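Local coordinates for protein secreted effector CSEP0064 (Blumeria graminis f. sp. hordei, PDB 6FMB) that binds host RNA as a non-catalytic RNase homologue and inhibits the degradation of host ribosomal RNA induced by ribosome-inactivating proteins, so preventing host cell death, at residues T10-L23 with R52-Q64. Sequence-based numbering, arbitrary orientation. Where two conformers were deposited one is given.
Sequences TEIPERNVRAAVVL and RQFPVEDSDANWQ
Asn16 carries the polar part of the contact, its amide reaching from helix 14-23 into the loop of residues 57-62. Asn16 ND2 gives one hydrogen to Glu57 O (2.9 Å) and the other to Ser59 O (2.8 Å). Both acceptors lie near the amide plane, so the two bonds fix its rotation. Glu57 O is met from above its carbonyl plane, Ser59 O more nearly end-on. OD1 of the same amide accepts from two waters. One also bridges Asp60 OD1 and, in the Arg15 conformer described here, Arg15 NE; the other makes a weak bond with Asn62 ND2. A third water links Asn62 ND2 to Asn16 O.

In that same one of its two conformers, Arg15 forms a salt bridge with Asp60 at the exposed margin. Arg15 NH1 donates almost straight (172°) to the syn side of Asp60 OD1, 2.8 Å away.

The apolar packing runs along the helix and the preceding strand. The Val56 torsion (chi1 69°) sets CG2 opposite the backbone N and turns it to the helix, 3.7 Å from Asn16 CB. Ala20 CB approaches the Phe54 ring obliquely, while Leu23 CB sits over one face, 3.9 Å from Phe54 CE2. Ile12 CD1 packs on Asp58 CB at 3.6 Å, the two side chains nearly perpendicular.

The helix thus packs on the central four-stranded antiparallel sheet of this RNase-like fold. The buried Asn16 amide, satisfied by loop carbonyls and water, ties the irregular 57-62 loop to the helix's first turn.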
loop_
_atom_site.group_PDB
_atom_site.type_symbol
_atom_site.label_atom_id
_atom_site.label_comp_id
_atom_site.label_asym_id
_atom_site.label_seq_id
_atom_site.Cartn_x
_atom_site.Cartn_y
_atom_site.Cartn_z
ATOM N N THR A 10 -4.621 -13.378 -6.362
ATOM C CA THR A 10 -5.736 -12.420 -6.396
ATOM C C THR A 10 -5.233 -11.144 -7.065
ATOM O O THR A 10 -4.175 -10.632 -6.706
ATOM C CB THR A 10 -6.265 -12.124 -4.965
ATOM O OG1 THR A 10 -6.812 -13.325 -4.379
ATOM C CG2 THR A 10 -7.349 -11.059 -4.978
ATOM N N GLU A 11 -5.990 -10.644 -8.051
ATOM C CA GLU A 11 -5.645 -9.389 -8.711
ATOM C C GLU A 11 -6.054 -8.183 -7.863
ATOM O O GLU A 11 -7.223 -8.076 -7.456
ATOM C CB GLU A 11 -6.346 -9.306 -10.073
ATOM C CG GLU A 11 -6.163 -7.949 -10.716
ATOM C CD GLU A 11 -6.608 -7.867 -12.148
ATOM O OE1 GLU A 11 -6.693 -8.916 -12.811
ATOM O OE2 GLU A 11 -6.816 -6.737 -12.616
ATOM N N ILE A 12 -5.100 -7.284 -7.637
ATOM C CA ILE A 12 -5.385 -5.967 -7.065
ATOM C C ILE A 12 -5.343 -4.974 -8.229
ATOM O O ILE A 12 -4.281 -4.792 -8.856
ATOM C CB ILE A 12 -4.348 -5.566 -5.997
ATOM C CG1 ILE A 12 -4.212 -6.623 -4.887
ATOM C CG2 ILE A 12 -4.700 -4.188 -5.422
ATOM C CD1 ILE A 12 -5.476 -7.049 -4.207
ATOM N N PRO A 13 -6.499 -4.334 -8.526
ATOM C CA PRO A 13 -6.517 -3.388 -9.625
ATOM C C PRO A 13 -5.492 -2.254 -9.485
ATOM O O PRO A 13 -5.349 -1.697 -8.407
ATOM C CB PRO A 13 -7.946 -2.810 -9.549
ATOM C CG PRO A 13 -8.773 -3.820 -8.853
ATOM C CD PRO A 13 -7.829 -4.485 -7.901
ATOM N N GLU A 14 -4.841 -1.883 -10.583
ATOM C CA GLU A 14 -3.848 -0.789 -10.537
ATOM C C GLU A 14 -4.437 0.526 -9.984
ATOM O O GLU A 14 -3.759 1.243 -9.248
ATOM C CB GLU A 14 -3.225 -0.543 -11.931
ATOM C CG GLU A 14 -2.076 0.467 -11.945
ATOM C CD GLU A 14 -1.804 1.082 -13.318
ATOM O OE1 GLU A 14 -1.305 2.216 -13.339
ATOM O OE2 GLU A 14 -2.105 0.469 -14.363
ATOM N N ARG A 15 -5.692 0.825 -10.362
ATOM C CA ARG A 15 -6.287 2.091 -9.930
ATOM C C ARG A 15 -6.471 2.151 -8.415
ATOM O O ARG A 15 -6.439 3.243 -7.818
ATOM C CB ARG A 15 -7.593 2.387 -10.676
ATOM C CG ARG A 15 -8.841 1.630 -10.245
ATOM C CD ARG A 15 -9.952 1.916 -11.263
ATOM N NE ARG A 15 -11.313 1.648 -10.812
ATOM C CZ ARG A 15 -12.419 2.030 -11.467
ATOM N NH1 ARG A 15 -13.643 1.705 -10.993
ATOM N NH2 ARG A 15 -12.316 2.745 -12.613
ATOM N N ASN A 16 -6.661 0.977 -7.794
ATOM C CA ASN A 16 -6.758 0.916 -6.331
ATOM C C ASN A 16 -5.422 1.242 -5.666
ATOM O O ASN A 16 -5.360 1.927 -4.640
ATOM C CB ASN A 16 -7.237 -0.467 -5.828
ATOM C CG ASN A 16 -8.707 -0.746 -6.098
ATOM O OD1 ASN A 16 -9.402 0.049 -6.704
ATOM N ND2 ASN A 16 -9.175 -1.880 -5.605
ATOM N N VAL A 17 -4.334 0.744 -6.256
ATOM C CA VAL A 17 -3.012 1.001 -5.736
ATOM C C VAL A 17 -2.690 2.491 -5.888
ATOM O O VAL A 17 -2.216 3.107 -4.939
ATOM C CB VAL A 17 -1.951 0.105 -6.423
ATOM C CG1 VAL A 17 -0.535 0.483 -6.010
ATOM C CG2 VAL A 17 -2.234 -1.368 -6.107
ATOM N N ARG A 18 -2.995 3.069 -7.051
ATOM C CA ARG A 18 -2.766 4.496 -7.263
ATOM C C ARG A 18 -3.582 5.343 -6.270
ATOM O O ARG A 18 -3.079 6.329 -5.726
ATOM C CB ARG A 18 -3.120 4.892 -8.702
ATOM C CG ARG A 18 -2.259 4.398 -9.855
ATOM C CD ARG A 18 -2.558 5.258 -11.111
ATOM N NE ARG A 18 -4.017 5.435 -11.362
ATOM C CZ ARG A 18 -4.756 4.694 -12.196
ATOM N NH1 ARG A 18 -6.063 4.912 -12.315
ATOM N NH2 ARG A 18 -4.207 3.720 -12.901
ATOM N N ALA A 19 -4.836 4.961 -6.015
ATOM C CA ALA A 19 -5.670 5.666 -5.022
ATOM C C ALA A 19 -5.035 5.566 -3.630
ATOM O O ALA A 19 -5.035 6.540 -2.871
ATOM C CB ALA A 19 -7.080 5.114 -5.015
ATOM N N ALA A 20 -4.532 4.390 -3.276
ATOM C CA ALA A 20 -3.891 4.223 -1.956
ATOM C C ALA A 20 -2.639 5.102 -1.804
ATOM O O ALA A 20 -2.358 5.557 -0.691
ATOM C CB ALA A 20 -3.589 2.759 -1.675
ATOM N N VAL A 21 -1.884 5.340 -2.898
ATOM C CA VAL A 21 -0.702 6.210 -2.816
ATOM C C VAL A 21 -1.117 7.627 -2.384
ATOM O O VAL A 21 -0.485 8.229 -1.524
ATOM C CB VAL A 21 0.070 6.234 -4.166
ATOM C CG1 VAL A 21 1.101 7.343 -4.186
ATOM C CG2 VAL A 21 0.727 4.882 -4.447
ATOM N N VAL A 22 -2.149 8.168 -3.026
ATOM C CA VAL A 22 -2.569 9.534 -2.703
ATOM C C VAL A 22 -3.336 9.594 -1.366
ATOM O O VAL A 22 -3.190 10.560 -0.620
ATOM C CB VAL A 22 -3.322 10.223 -3.870
ATOM C CG1 VAL A 22 -2.372 10.457 -5.054
ATOM C CG2 VAL A 22 -4.573 9.456 -4.311
ATOM N N LEU A 23 -4.106 8.556 -1.029
ATOM C CA LEU A 23 -4.766 8.534 0.283
ATOM C C LEU A 23 -3.741 8.431 1.418
ATOM O O LEU A 23 -3.894 9.079 2.441
ATOM C CB LEU A 23 -5.800 7.423 0.374
ATOM C CG LEU A 23 -7.040 7.619 -0.516
ATOM C CD1 LEU A 23 -7.934 6.382 -0.426
ATOM C CD2 LEU A 23 -7.821 8.881 -0.167
ATOM N N ARG A 52 5.018 5.455 3.892
ATOM C CA ARG A 52 3.759 5.217 4.570
ATOM C C ARG A 52 3.147 3.892 4.126
ATOM O O ARG A 52 3.287 3.457 2.970
ATOM C CB ARG A 52 2.784 6.373 4.332
ATOM C CG ARG A 52 3.213 7.646 5.039
ATOM C CD ARG A 52 2.230 8.778 4.850
ATOM N NE ARG A 52 2.576 9.884 5.730
ATOM C CZ ARG A 52 1.717 10.754 6.251
ATOM N NH1 ARG A 52 0.446 10.736 5.910
ATOM N NH2 ARG A 52 2.168 11.677 7.088
ATOM N N GLN A 53 2.456 3.261 5.083
ATOM C CA GLN A 53 1.701 2.028 4.877
ATOM C C GLN A 53 0.208 2.356 4.870
ATOM O O GLN A 53 -0.271 2.994 5.809
ATOM C CB GLN A 53 1.996 1.009 5.974
ATOM C CG GLN A 53 1.326 -0.354 5.763
ATOM C CD GLN A 53 0.747 -0.996 7.001
ATOM O OE1 GLN A 53 0.707 -0.393 8.054
ATOM N NE2 GLN A 53 0.252 -2.221 6.855
ATOM N N PHE A 54 -0.516 1.925 3.820
ATOM C CA PHE A 54 -1.956 2.193 3.762
ATOM C C PHE A 54 -2.632 0.980 3.147
ATOM O O PHE A 54 -2.129 0.415 2.163
ATOM C CB PHE A 54 -2.257 3.476 2.967
ATOM C CG PHE A 54 -3.658 4.000 3.181
ATOM C CD1 PHE A 54 -3.957 4.829 4.263
ATOM C CD2 PHE A 54 -4.695 3.675 2.306
ATOM C CE1 PHE A 54 -5.247 5.276 4.489
ATOM C CE2 PHE A 54 -5.988 4.142 2.527
ATOM C CZ PHE A 54 -6.259 4.949 3.623
ATOM N N PRO A 55 -3.776 0.547 3.709
ATOM C CA PRO A 55 -4.402 -0.654 3.165
ATOM C C PRO A 55 -5.029 -0.450 1.778
ATOM O O PRO A 55 -5.340 0.683 1.377
ATOM C CB PRO A 55 -5.485 -1.003 4.221
ATOM C CG PRO A 55 -5.061 -0.293 5.470
ATOM C CD PRO A 55 -4.496 0.992 4.930
ATOM N N VAL A 56 -5.218 -1.555 1.056
ATOM C CA VAL A 56 -5.821 -1.535 -0.288
ATOM C C VAL A 56 -6.767 -2.740 -0.393
ATOM O O VAL A 56 -6.571 -3.760 0.279
ATOM C CB VAL A 56 -4.707 -1.498 -1.392
ATOM C CG1 VAL A 56 -3.929 -2.796 -1.466
ATOM C CG2 VAL A 56 -5.258 -1.141 -2.780
ATOM N N GLU A 57 -7.798 -2.584 -1.234
ATOM C CA GLU A 57 -8.838 -3.592 -1.481
ATOM C C GLU A 57 -8.601 -4.328 -2.785
ATOM O O GLU A 57 -7.998 -3.784 -3.710
ATOM C CB GLU A 57 -10.199 -2.913 -1.624
ATOM C CG GLU A 57 -10.640 -2.074 -0.449
ATOM C CD GLU A 57 -11.102 -2.918 0.716
ATOM O OE1 GLU A 57 -11.068 -4.158 0.605
ATOM O OE2 GLU A 57 -11.522 -2.355 1.741
ATOM N N ASP A 58 -9.114 -5.548 -2.868
ATOM C CA ASP A 58 -9.185 -6.271 -4.137
ATOM C C ASP A 58 -10.458 -5.969 -4.935
ATOM O O ASP A 58 -10.567 -6.383 -6.074
ATOM C CB ASP A 58 -8.966 -7.787 -3.931
ATOM C CG ASP A 58 -10.099 -8.495 -3.180
ATOM O OD1 ASP A 58 -11.231 -7.993 -3.123
ATOM O OD2 ASP A 58 -9.864 -9.619 -2.691
ATOM N N SER A 59 -11.395 -5.241 -4.339
ATOM C CA SER A 59 -12.691 -4.918 -4.929
ATOM C C SER A 59 -12.759 -3.452 -5.372
ATOM O O SER A 59 -11.796 -2.707 -5.190
ATOM C CB SER A 59 -13.746 -5.168 -3.878
ATOM O OG SER A 59 -13.505 -4.382 -2.748
ATOM N N ASP A 60 -13.900 -3.037 -5.931
ATOM C CA ASP A 60 -14.065 -1.685 -6.490
ATOM C C ASP A 60 -14.406 -0.651 -5.401
ATOM O O ASP A 60 -15.497 -0.067 -5.355
ATOM C CB ASP A 60 -15.153 -1.709 -7.572
ATOM C CG ASP A 60 -15.189 -0.445 -8.388
ATOM O OD1 ASP A 60 -14.125 0.134 -8.691
ATOM O OD2 ASP A 60 -16.306 -0.051 -8.758
ATOM N N ALA A 61 -13.441 -0.423 -4.522
ATOM C CA ALA A 61 -13.633 0.399 -3.347
ATOM C C ALA A 61 -12.271 0.755 -2.787
ATOM O O ALA A 61 -11.284 0.089 -3.078
ATOM C CB ALA A 61 -14.419 -0.389 -2.302
ATOM N N ASN A 62 -12.258 1.793 -1.971
ATOM C CA ASN A 62 -11.122 2.189 -1.147
ATOM C C ASN A 62 -11.312 1.728 0.298
ATOM O O ASN A 62 -12.428 1.674 0.798
ATOM C CB ASN A 62 -10.906 3.710 -1.250
ATOM C CG ASN A 62 -10.646 4.157 -2.679
ATOM O OD1 ASN A 62 -11.391 5.001 -3.268
ATOM N ND2 ASN A 62 -9.629 3.575 -3.279
ATOM N N TRP A 63 -10.229 1.362 0.956
ATOM C CA TRP A 63 -10.307 0.821 2.316
ATOM C C TRP A 63 -10.669 1.908 3.338
ATOM O O TRP A 63 -10.159 3.030 3.261
ATOM C CB TRP A 63 -8.980 0.144 2.678
ATOM C CG TRP A 63 -8.959 -0.543 4.031
ATOM C CD1 TRP A 63 -9.165 -1.870 4.278
ATOM C CD2 TRP A 63 -8.666 0.054 5.300
ATOM N NE1 TRP A 63 -9.031 -2.127 5.611
ATOM C CE2 TRP A 63 -8.742 -0.967 6.272
ATOM C CE3 TRP A 63 -8.354 1.352 5.712
ATOM C CZ2 TRP A 63 -8.520 -0.721 7.621
ATOM C CZ3 TRP A 63 -8.125 1.600 7.041
ATOM C CH2 TRP A 63 -8.212 0.558 7.989
ATOM N N GLN A 64 -11.505 1.554 4.312
ATOM C CA GLN A 64 -11.896 2.501 5.372
ATOM C C GLN A 64 -12.439 1.782 6.606
ATOM O O GLN A 64 -13.511 2.108 7.129
ATOM C CB GLN A 64 -12.857 3.577 4.854
ATOM C CG GLN A 64 -13.977 3.075 3.975
ATOM C CD GLN A 64 -14.647 4.176 3.156
ATOM O OE1 GLN A 64 -15.837 4.084 2.829
ATOM N NE2 GLN A 64 -13.889 5.160 2.760
HETATM O O HOH W 1 -11.847 1.083 -7.666
HETATM O O HOH W 2 -7.357 2.277 -2.654
HETATM O O HOH W 3 -9.769 2.721 -5.918
#